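Local coordinates for fatty acid metabolism regulator protein (PDB 1VI0), which represses transcription of genes for fatty acid transport and beta-oxidation, its DNA binding being inhibited by long-chain fatty acyl-CoA, at residues 11-16 with 32-37; 21-26 with 99-104; 54-59 with 110-115. All blocks are in the same frame, centred on the assembly; numbering follows the deposited sequence.

Overall arrangement
Contacts 1 and 3 are buried, whereas contact 2 lies at the surface. Contact 1 stays within the DNA-binding domain and is apolar at its centre, with a glutamine at its margin. Contacts 2 and 3 both join that domain to the ligand-binding domain: contact 2 through an alanine set against an asparagine and an isoleucine, with a glutamate at the margin, contact 3 through leucines beside the acyl-CoA pocket. Helix 9-24 serves contacts 1 and 2. Contacts 1 and 3 meet where Ile14 CD1 lies 3.8 Å from Leu59 N, and Ile34 rests on Ile55. Tyr26 ties contact 2 to contact 3 by packing on Leu56 and Gln112.

Contact 1: 11-16 with 32-37; sequences MQIIDA and SKIAKQ
Ala16 and Gln37 mark the nearest approach of two helices whose axes, 8.9 Å apart, run at 114° to each other, bringing the two CA atoms within 5.7 Å. The crossing belongs to the small helical DNA-binding domain of TetR-family repressors: 11-16 lies on the long helix 9-24, and 32-37 on helix 31-38, which falls in the predicted helix-turn-helix. No hydrogen bond joins the segments, and the fit rests on van der Waals contact. Ala16 points toward the other helix, and its small CB lets the backbones come near, lying 4.0 Å from Ile34 O. Deeper in, Ile13 and Ile34 meet through their branch methyls, CG2 to CG2 at 4.2 Å. Ile34 CG2 stands anti to the backbone N, and CG1 lies beside that N, anti to the carbonyl carbon (chi1 -59°), which turns the short branch to helix 9-24 while CD1 of the long one packs on Ile55 of helix 52-75. Ile13 also reaches Ile45 and Phe49, so the same side chain helps join helix 42-48 to this core. At the exposed margin the aliphatic part of Gln37 leans over Ala16. Its CG is anti to the backbone N (chi1 173°) and the chain bends at the next bond, which leaves Gln37 CG only 3.5 Å from Ala16 CB.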
loop_
_atom_site.group_PDB
_atom_site.type_symbol
_atom_site.label_atom_id
_atom_site.label_comp_id
_atom_site.label_asym_id
_atom_site.label_seq_id
_atom_site.Cartn_x
_atom_site.Cartn_y
_atom_site.Cartn_z
HETATM N N MSE A 11 11.794 9.011 -23.946
HETATM C CA MSE A 11 12.160 7.885 -23.095
HETATM C C MSE A 11 13.489 7.994 -22.430
HETATM O O MSE A 11 13.648 7.474 -21.299
HETATM C CB MSE A 11 11.958 6.552 -23.829
HETATM C CG MSE A 11 10.487 6.357 -24.233
HETATM SE SE MSE A 11 9.395 5.988 -22.694
HETATM C CE MSE A 11 10.570 4.790 -21.766
ATOM N N GLN A 12 14.486 8.697 -22.977
ATOM C CA GLN A 12 15.752 8.884 -22.296
ATOM C C GLN A 12 15.531 9.650 -20.973
ATOM O O GLN A 12 16.229 9.456 -19.984
ATOM C CB GLN A 12 16.723 9.748 -23.108
ATOM C CG GLN A 12 17.460 9.001 -24.210
ATOM C CD GLN A 12 18.345 10.015 -24.967
ATOM O OE1 GLN A 12 19.390 10.355 -24.407
ATOM N NE2 GLN A 12 17.859 10.447 -26.109
ATOM N N ILE A 13 14.643 10.660 -21.100
ATOM C CA ILE A 13 14.328 11.452 -19.904
ATOM C C ILE A 13 13.540 10.621 -18.894
ATOM O O ILE A 13 13.853 10.653 -17.701
ATOM C CB ILE A 13 13.529 12.715 -20.276
ATOM C CG1 ILE A 13 14.482 13.710 -20.979
ATOM C CG2 ILE A 13 12.918 13.361 -19.047
ATOM C CD1 ILE A 13 13.723 14.679 -21.895
ATOM N N ILE A 14 12.533 9.903 -19.388
ATOM C CA ILE A 14 11.774 9.052 -18.433
ATOM C C ILE A 14 12.696 8.077 -17.709
ATOM O O ILE A 14 12.642 7.878 -16.505
ATOM C CB ILE A 14 10.678 8.283 -19.169
ATOM C CG1 ILE A 14 9.618 9.239 -19.708
ATOM C CG2 ILE A 14 10.050 7.250 -18.226
ATOM C CD1 ILE A 14 8.795 9.943 -18.663
ATOM N N ASP A 15 13.664 7.486 -18.418
ATOM C CA ASP A 15 14.584 6.521 -17.821
ATOM C C ASP A 15 15.527 7.155 -16.849
ATOM O O ASP A 15 15.841 6.637 -15.758
ATOM C CB ASP A 15 15.316 5.780 -18.950
ATOM C CG ASP A 15 14.507 4.683 -19.590
ATOM O OD1 ASP A 15 13.332 4.462 -19.286
ATOM O OD2 ASP A 15 15.082 3.996 -20.491
ATOM N N ALA A 16 15.989 8.388 -17.169
ATOM C CA ALA A 16 16.856 9.090 -16.231
ATOM C C ALA A 16 16.052 9.491 -15.006
ATOM O O ALA A 16 16.530 9.412 -13.880
ATOM C CB ALA A 16 17.457 10.312 -16.899
ATOM N N SER A 32 16.706 19.992 -13.185
ATOM C CA SER A 32 18.122 20.120 -13.472
ATOM C C SER A 32 18.878 18.819 -13.225
ATOM O O SER A 32 19.729 18.459 -14.027
ATOM C CB SER A 32 18.756 21.249 -12.658
ATOM O OG SER A 32 18.821 20.882 -11.275
ATOM N N LYS A 33 18.574 18.118 -12.131
ATOM C CA LYS A 33 19.262 16.862 -11.806
ATOM C C LYS A 33 18.937 15.785 -12.834
ATOM O O LYS A 33 19.806 15.020 -13.262
ATOM C CB LYS A 33 18.874 16.410 -10.388
ATOM C CG LYS A 33 19.091 17.478 -9.322
ATOM C CD LYS A 33 18.893 16.936 -7.915
ATOM C CE LYS A 33 18.797 18.085 -6.911
ATOM N NZ LYS A 33 19.907 19.067 -7.132
ATOM N N ILE A 34 17.674 15.743 -13.272
ATOM C CA ILE A 34 17.231 14.772 -14.281
ATOM C C ILE A 34 17.894 15.061 -15.616
ATOM O O ILE A 34 18.391 14.159 -16.304
ATOM C CB ILE A 34 15.692 14.789 -14.399
ATOM C CG1 ILE A 34 15.068 14.446 -13.049
ATOM C CG2 ILE A 34 15.228 13.866 -15.516
ATOM C CD1 ILE A 34 13.576 14.502 -12.975
ATOM N N ALA A 35 17.910 16.355 -15.990
ATOM C CA ALA A 35 18.580 16.789 -17.208
ATOM C C ALA A 35 20.049 16.347 -17.231
ATOM O O ALA A 35 20.485 15.708 -18.184
ATOM C CB ALA A 35 18.490 18.316 -17.326
ATOM N N LYS A 36 20.754 16.598 -16.141
ATOM C CA LYS A 36 22.152 16.178 -16.001
ATOM C C LYS A 36 22.261 14.677 -16.167
ATOM O O LYS A 36 22.959 14.182 -17.061
ATOM C CB LYS A 36 22.675 16.594 -14.619
ATOM N N GLN A 37 21.444 13.935 -15.400
ATOM C CA GLN A 37 21.410 12.488 -15.542
ATOM C C GLN A 37 21.125 12.054 -16.957
ATOM O O GLN A 37 21.762 11.089 -17.447
ATOM C CB GLN A 37 20.398 11.870 -14.560
ATOM C CG GLN A 37 20.208 10.366 -14.800
ATOM C CD GLN A 37 21.419 9.576 -14.344
ATOM O OE1 GLN A 37 22.069 9.944 -13.360
ATOM N NE2 GLN A 37 21.712 8.488 -15.056
#

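Contact 2: 21-26 with 99-104; sequences IAENGY and DHNLAI
This is a surface contact between two domains of the TetR-family fold: the C-terminal end of helix 9-24, in the DNA-binding domain, meets the first turn of helix 100-109 in the ligand-binding domain. Ala22 and Asn101 are its centre, with CA atoms 5.2 Å apart. Both point toward the other segment, and the methyl of Ala22 packs against the Asn101 side chain, CB to CB at 3.6 Å and Ala22 CB to Asn101 OD1 at 3.5 Å. Asn101 carries its CG beside the backbone N (chi1 -74°), which lays the amide along helix 9-24, where it also touches Val18 and Glu19. The extended Glu23 reaches to the same amide, its carboxylate turned 78° from the amide plane, yet OE1 remains 3.9 Å from Asn101 ND2 and no hydrogen bond forms. One turn on, Ile104 sets CG2 3.9 Å from Ala22 O. Tyr26 N donates to Glu109 OE1, a polar tie from the loop after helix 9-24 to the far end of helix 100-109. At its other end helix 100-109 begins with Asp99 as N-cap: Leu102 N gives a nearly straight bond (168°) to Asp99 OD1 at 3.0 Å, reaching it from above the carboxylate plane.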
loop_
_atom_site.group_PDB
_atom_site.type_symbol
_atom_site.label_atom_id
_atom_site.label_comp_id
_atom_site.label_asym_id
_atom_site.label_seq_id
_atom_site.Cartn_x
_atom_site.Cartn_y
_atom_site.Cartn_z
ATOM N N ILE A 21 14.986 9.781 -9.323
ATOM C CA ILE A 21 13.907 9.716 -8.310
ATOM C C ILE A 21 14.145 8.541 -7.363
ATOM O O ILE A 21 13.987 8.663 -6.134
ATOM C CB ILE A 21 12.551 9.622 -8.989
ATOM C CG1 ILE A 21 12.139 10.923 -9.712
ATOM C CG2 ILE A 21 11.457 9.180 -8.054
ATOM C CD1 ILE A 21 11.153 10.643 -10.835
ATOM N N ALA A 22 14.666 7.421 -7.857
ATOM C CA ALA A 22 14.922 6.264 -7.014
ATOM C C ALA A 22 16.082 6.582 -6.052
ATOM O O ALA A 22 15.977 6.356 -4.864
ATOM C CB ALA A 22 15.305 5.057 -7.874
ATOM N N GLU A 23 17.140 7.141 -6.618
ATOM C CA GLU A 23 18.347 7.472 -5.913
ATOM C C GLU A 23 18.209 8.641 -4.970
ATOM O O GLU A 23 18.728 8.565 -3.845
ATOM C CB GLU A 23 19.506 7.713 -6.908
ATOM C CG GLU A 23 19.940 6.412 -7.581
ATOM C CD GLU A 23 20.799 6.626 -8.808
ATOM O OE1 GLU A 23 21.056 5.603 -9.504
ATOM O OE2 GLU A 23 21.226 7.758 -9.112
ATOM N N ASN A 24 17.446 9.670 -5.331
ATOM C CA ASN A 24 17.339 10.845 -4.467
ATOM C C ASN A 24 16.048 11.054 -3.732
ATOM O O ASN A 24 16.046 11.838 -2.745
ATOM C CB ASN A 24 17.599 12.100 -5.371
ATOM C CG ASN A 24 19.058 12.104 -5.835
ATOM O OD1 ASN A 24 19.902 12.626 -5.111
ATOM N ND2 ASN A 24 19.367 11.485 -6.955
ATOM N N GLY A 25 14.958 10.394 -4.069
ATOM C CA GLY A 25 13.635 10.645 -3.471
ATOM C C GLY A 25 12.987 11.716 -4.408
ATOM O O GLY A 25 13.728 12.550 -4.936
ATOM N N TYR A 26 11.708 11.602 -4.682
ATOM C CA TYR A 26 11.006 12.473 -5.583
ATOM C C TYR A 26 11.167 13.951 -5.209
ATOM O O TYR A 26 11.347 14.780 -6.078
ATOM C CB TYR A 26 9.507 12.149 -5.573
ATOM C CG TYR A 26 8.673 13.139 -6.358
ATOM C CD1 TYR A 26 8.806 13.318 -7.738
ATOM C CD2 TYR A 26 7.744 13.912 -5.680
ATOM C CE1 TYR A 26 8.013 14.227 -8.409
ATOM C CE2 TYR A 26 6.923 14.801 -6.341
ATOM C CZ TYR A 26 7.059 14.953 -7.699
ATOM O OH TYR A 26 6.249 15.862 -8.337
ATOM N N ASP A 99 14.053 -4.455 -12.481
ATOM C CA ASP A 99 14.480 -3.031 -12.462
ATOM C C ASP A 99 14.396 -2.490 -11.069
ATOM O O ASP A 99 13.359 -2.017 -10.594
ATOM C CB ASP A 99 13.676 -2.308 -13.519
ATOM C CG ASP A 99 14.039 -0.844 -13.724
ATOM O OD1 ASP A 99 14.680 -0.237 -12.889
ATOM O OD2 ASP A 99 13.660 -0.323 -14.818
ATOM N N HIS A 100 15.513 -2.550 -10.324
ATOM C CA HIS A 100 15.640 -2.126 -8.942
ATOM C C HIS A 100 15.070 -0.707 -8.715
ATOM O O HIS A 100 14.287 -0.493 -7.794
ATOM C CB HIS A 100 17.121 -2.144 -8.563
ATOM C CG HIS A 100 17.495 -1.877 -7.164
ATOM N ND1 HIS A 100 17.763 -0.575 -6.716
ATOM C CD2 HIS A 100 17.709 -2.673 -6.090
ATOM C CE1 HIS A 100 18.095 -0.627 -5.434
ATOM N NE2 HIS A 100 18.068 -1.884 -5.036
ATOM N N ASN A 101 15.501 0.210 -9.594
ATOM C CA ASN A 101 15.074 1.630 -9.395
ATOM C C ASN A 101 13.604 1.791 -9.674
ATOM O O ASN A 101 12.895 2.455 -8.903
ATOM C CB ASN A 101 15.958 2.510 -10.262
ATOM C CG ASN A 101 17.369 2.645 -9.688
ATOM O OD1 ASN A 101 17.609 2.507 -8.488
ATOM N ND2 ASN A 101 18.287 3.025 -10.555
ATOM N N LEU A 102 13.097 1.131 -10.721
ATOM C CA LEU A 102 11.658 1.226 -10.927
ATOM C C LEU A 102 10.896 0.730 -9.706
ATOM O O LEU A 102 9.857 1.330 -9.383
ATOM C CB LEU A 102 11.288 0.414 -12.181
ATOM C CG LEU A 102 9.798 0.484 -12.546
ATOM C CD1 LEU A 102 9.367 1.942 -12.739
ATOM C CD2 LEU A 102 9.482 -0.318 -13.788
ATOM N N ALA A 103 11.287 -0.384 -9.079
ATOM C CA ALA A 103 10.606 -0.881 -7.889
ATOM C C ALA A 103 10.613 0.111 -6.743
ATOM O O ALA A 103 9.624 0.234 -6.014
ATOM C CB ALA A 103 11.255 -2.196 -7.437
ATOM N N ILE A 104 11.691 0.879 -6.567
ATOM C CA ILE A 104 11.769 1.899 -5.506
ATOM C C ILE A 104 10.770 3.019 -5.883
ATOM O O ILE A 104 9.991 3.481 -5.061
ATOM C CB ILE A 104 13.173 2.458 -5.338
ATOM C CG1 ILE A 104 14.070 1.458 -4.573
ATOM C CG2 ILE A 104 13.111 3.778 -4.500
ATOM C CD1 ILE A 104 15.550 1.791 -4.627
#

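Contact 3: 54-59 with 110-115; sequences DILISL and LRQSNL. With DCC (dodecyl-coa), chain C.
The Arg111 guanidinium turns one face to the thioester of the bound dodecyl-CoA: DCC CA1 lies 3.6 Å above its plane, shifted toward the rim, with OA1 over the same face. The nitrogens have other partners, NE donating to Thr106 O and NH1 forming a salt bridge with Asp163 OD2, which would fix the group's rotation. Arg111 thus lines the acyl-CoA pocket of this TetR-family regulator, while its neighbours Leu110 and Gln112 hold the loop 110-115 against the N-terminal part of helix 52-75. The aliphatic arm comes closest to the ligand, Arg111 CD to DCC OA1 at 3.0 Å, and NH2 lies 3.6 Å from DCC CA3. With an alanine here, Asp163 would probably be left without its salt-bridge mate, and the thioester would lose the flat group packed against it. Arg111 is also the centre of an inverse gamma turn, closed by a weak bond from Gln112 N to Leu110 O; the turn lets Leu110 and Gln112 touch Leu56 while Arg111, whose CB points away from helix 52-75, reaches the ligand. Gln112 lays its CG 4.1 Å from Leu56 CD2, while its NE2 donates to Glu109 O. Leu56 holds its CG anti to the backbone N (chi1 -176°) and slides past Leu110 in the opposite direction, bringing Leu56 CG within 3.7 Å of Leu110 CD2.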
loop_
_atom_site.group_PDB
_atom_site.type_symbol
_atom_site.label_atom_id
_atom_site.label_comp_id
_atom_site.label_asym_id
_atom_site.label_seq_id
_atom_site.Cartn_x
_atom_site.Cartn_y
_atom_site.Cartn_z
ATOM N N ASP A 54 4.755 16.394 -13.757
ATOM C CA ASP A 54 4.429 15.843 -15.053
ATOM C C ASP A 54 5.346 14.675 -15.460
ATOM O O ASP A 54 4.865 13.674 -16.004
ATOM C CB ASP A 54 4.459 16.929 -16.117
ATOM C CG ASP A 54 3.856 16.524 -17.431
ATOM O OD1 ASP A 54 2.915 15.686 -17.462
ATOM O OD2 ASP A 54 4.360 16.947 -18.483
ATOM N N ILE A 55 6.616 14.756 -15.132
ATOM C CA ILE A 55 7.571 13.676 -15.371
ATOM C C ILE A 55 7.193 12.446 -14.507
ATOM O O ILE A 55 7.069 11.357 -15.105
ATOM C CB ILE A 55 9.007 14.062 -15.092
ATOM C CG1 ILE A 55 9.464 15.208 -16.044
ATOM C CG2 ILE A 55 9.953 12.882 -15.273
ATOM C CD1 ILE A 55 10.785 15.820 -15.540
ATOM N N LEU A 56 6.867 12.629 -13.272
ATOM C CA LEU A 56 6.485 11.479 -12.398
ATOM C C LEU A 56 5.257 10.768 -12.933
ATOM O O LEU A 56 5.137 9.539 -13.074
ATOM C CB LEU A 56 6.212 11.957 -11.000
ATOM C CG LEU A 56 5.901 10.810 -9.987
ATOM C CD1 LEU A 56 7.172 10.020 -9.727
ATOM C CD2 LEU A 56 5.405 11.475 -8.697
ATOM N N ILE A 57 4.219 11.569 -13.161
ATOM C CA ILE A 57 2.964 11.043 -13.711
ATOM C C ILE A 57 3.153 10.383 -15.059
ATOM O O ILE A 57 2.669 9.250 -15.284
ATOM C CB ILE A 57 1.946 12.210 -13.807
ATOM C CG1 ILE A 57 1.619 12.700 -12.400
ATOM C CG2 ILE A 57 0.710 11.778 -14.588
ATOM C CD1 ILE A 57 1.027 14.115 -12.403
ATOM N N SER A 58 3.932 10.949 -15.977
ATOM C CA SER A 58 4.180 10.426 -17.302
ATOM C C SER A 58 5.031 9.142 -17.262
ATOM O O SER A 58 4.786 8.206 -18.000
ATOM C CB SER A 58 4.866 11.464 -18.197
ATOM O OG SER A 58 3.963 12.556 -18.456
ATOM N N LEU A 59 5.945 9.116 -16.309
ATOM C CA LEU A 59 6.798 7.877 -16.164
ATOM C C LEU A 59 5.873 6.744 -15.758
ATOM O O LEU A 59 5.923 5.641 -16.345
ATOM C CB LEU A 59 7.827 8.215 -15.151
ATOM C CG LEU A 59 8.611 7.281 -14.291
ATOM C CD1 LEU A 59 9.602 8.111 -13.447
ATOM C CD2 LEU A 59 7.817 6.353 -13.391
ATOM N N LEU A 110 6.197 6.961 -5.989
ATOM C CA LEU A 110 4.916 7.302 -6.553
ATOM C C LEU A 110 3.843 7.435 -5.495
ATOM O O LEU A 110 2.721 7.874 -5.833
ATOM C CB LEU A 110 4.507 6.226 -7.574
ATOM C CG LEU A 110 4.873 6.485 -9.020
ATOM C CD1 LEU A 110 4.778 5.213 -9.866
ATOM C CD2 LEU A 110 4.064 7.604 -9.626
ATOM N N ARG A 111 4.081 7.125 -4.237
ATOM C CA ARG A 111 3.099 7.112 -3.171
ATOM C C ARG A 111 2.966 8.489 -2.497
ATOM O O ARG A 111 3.164 8.605 -1.278
ATOM C CB ARG A 111 3.472 6.061 -2.111
ATOM C CG ARG A 111 3.911 4.712 -2.683
ATOM C CD ARG A 111 2.845 3.647 -2.702
ATOM N NE ARG A 111 3.142 2.574 -3.651
ATOM C CZ ARG A 111 2.696 1.336 -3.637
ATOM N NH1 ARG A 111 1.880 0.917 -2.673
ATOM N NH2 ARG A 111 3.035 0.488 -4.604
ATOM N N GLN A 112 2.774 9.489 -3.335
ATOM C CA GLN A 112 2.684 10.881 -2.876
ATOM C C GLN A 112 1.375 11.023 -2.099
ATOM O O GLN A 112 0.382 10.396 -2.484
ATOM C CB GLN A 112 2.778 11.814 -4.071
ATOM C CG GLN A 112 4.129 11.725 -4.805
ATOM C CD GLN A 112 5.287 12.120 -3.899
ATOM O OE1 GLN A 112 5.221 13.114 -3.163
ATOM N NE2 GLN A 112 6.358 11.334 -3.904
ATOM N N SER A 113 1.416 11.751 -0.980
ATOM C CA SER A 113 0.245 11.902 -0.141
ATOM C C SER A 113 -0.500 13.183 -0.462
ATOM O O SER A 113 -1.672 13.354 -0.110
ATOM C CB SER A 113 0.615 11.854 1.346
ATOM O OG SER A 113 1.463 12.958 1.640
ATOM N N ASN A 114 0.185 14.096 -1.172
ATOM C CA ASN A 114 -0.642 15.273 -1.586
ATOM C C ASN A 114 -1.817 14.645 -2.358
ATOM O O ASN A 114 -1.563 13.712 -3.138
ATOM C CB ASN A 114 0.138 16.181 -2.504
ATOM C CG ASN A 114 -0.669 17.456 -2.763
ATOM O OD1 ASN A 114 -1.263 17.604 -3.817
ATOM N ND2 ASN A 114 -0.658 18.313 -1.747
ATOM N N LEU A 115 -3.041 15.090 -2.141
ATOM C CA LEU A 115 -4.167 14.448 -2.841
ATOM C C LEU A 115 -4.365 14.862 -4.249
ATOM O O LEU A 115 -4.660 13.994 -5.126
ATOM C CB LEU A 115 -5.430 14.530 -1.992
ATOM C CG LEU A 115 -5.553 13.536 -0.829
ATOM C CD1 LEU A 115 -7.033 13.418 -0.403
ATOM C CD2 LEU A 115 -5.050 12.153 -1.237
HETATM C C2 DCC C . -17.906 -0.566 -1.760
HETATM C C4 DCC C . -16.528 0.624 -3.075
HETATM C C5 DCC C . -15.472 -0.238 -2.890
HETATM C C6 DCC C . -15.729 -1.315 -2.012
HETATM C C8 DCC C . -14.782 1.262 -4.211
HETATM C C10 DCC C . 3.234 -1.251 -12.866
HETATM C C11 DCC C . 4.608 -0.936 -13.482
HETATM C C12 DCC C . 4.757 0.511 -13.942
HETATM N N9 DCC C . -16.078 1.606 -3.910
HETATM N N7 DCC C . -14.364 0.184 -3.595
HETATM N N3 DCC C . -17.769 0.505 -2.558
HETATM N N1 DCC C . -16.964 -1.498 -1.497
HETATM N N6 DCC C . -14.772 -2.196 -1.717
HETATM C "C1'" DCC C . -16.934 2.699 -4.500
HETATM C "C2'" DCC C . -16.212 4.057 -4.634
HETATM O "O2'" DCC C . -16.594 4.830 -3.465
HETATM C "C3'" DCC C . -16.958 4.671 -5.865
HETATM O "O3'" DCC C . -18.325 5.012 -5.440
HETATM C "C4'" DCC C . -17.065 3.378 -6.767
HETATM O "O4'" DCC C . -17.131 2.278 -5.859
HETATM C "C5'" DCC C . -15.927 3.312 -7.759
HETATM O "O5'" DCC C . -14.615 3.478 -7.146
HETATM P P1 DCC C . -13.382 2.521 -7.461
HETATM O O11 DCC C . -12.236 3.000 -6.717
HETATM O O12 DCC C . -13.853 1.045 -7.261
HETATM O O6 DCC C . -13.183 2.620 -8.997
HETATM P P2 DCC C . -12.610 3.939 -9.488
HETATM O O21 DCC C . -12.174 3.667 -10.908
HETATM O O22 DCC C . -13.557 5.022 -9.198
HETATM O O7 DCC C . -11.239 4.281 -8.688
HETATM C CPA DCC C . -9.979 3.639 -9.182
HETATM C CPB DCC C . -8.788 4.081 -8.281
HETATM C CP8 DCC C . -9.198 3.993 -6.799
HETATM C CP7 DCC C . -8.503 5.540 -8.616
HETATM C CP9 DCC C . -7.529 3.356 -8.592
HETATM O OP3 DCC C . -9.748 2.756 -6.488
HETATM C CP6 DCC C . -8.066 4.318 -5.845
HETATM O OP2 DCC C . -7.581 5.442 -5.835
HETATM N NP2 DCC C . -7.721 3.324 -5.075
HETATM C CP5 DCC C . -6.573 3.471 -4.089
HETATM C CP4 DCC C . -5.344 2.811 -4.827
HETATM C CP3 DCC C . -4.047 3.090 -4.045
HETATM O OP1 DCC C . -3.691 4.250 -3.841
HETATM N NP1 DCC C . -3.425 2.047 -3.604
HETATM C CP2 DCC C . -2.181 2.055 -2.804
HETATM C CP1 DCC C . -1.179 1.421 -3.724
HETATM S S DCC C . -1.094 2.035 -5.422
HETATM P P3 DCC C . -19.183 6.322 -5.802
HETATM O O31 DCC C . -18.280 7.474 -5.790
HETATM O O32 DCC C . -19.796 6.143 -7.126
HETATM O O33 DCC C . -20.208 6.337 -4.701
HETATM C CA1 DCC C . 0.005 3.458 -5.209
HETATM C CA2 DCC C . 0.666 3.913 -6.548
HETATM O OA1 DCC C . 0.242 3.942 -4.125
HETATM C CA3 DCC C . 1.877 3.044 -6.932
HETATM C CA4 DCC C . 1.875 2.341 -8.239
HETATM C CA5 DCC C . 1.609 0.854 -8.160
HETATM C CA6 DCC C . 2.392 0.019 -9.156
HETATM C CA7 DCC C . 1.584 -0.586 -10.281
HETATM C CA8 DCC C . 1.970 -1.926 -10.795
HETATM C CA9 DCC C . 3.307 -2.019 -11.537
#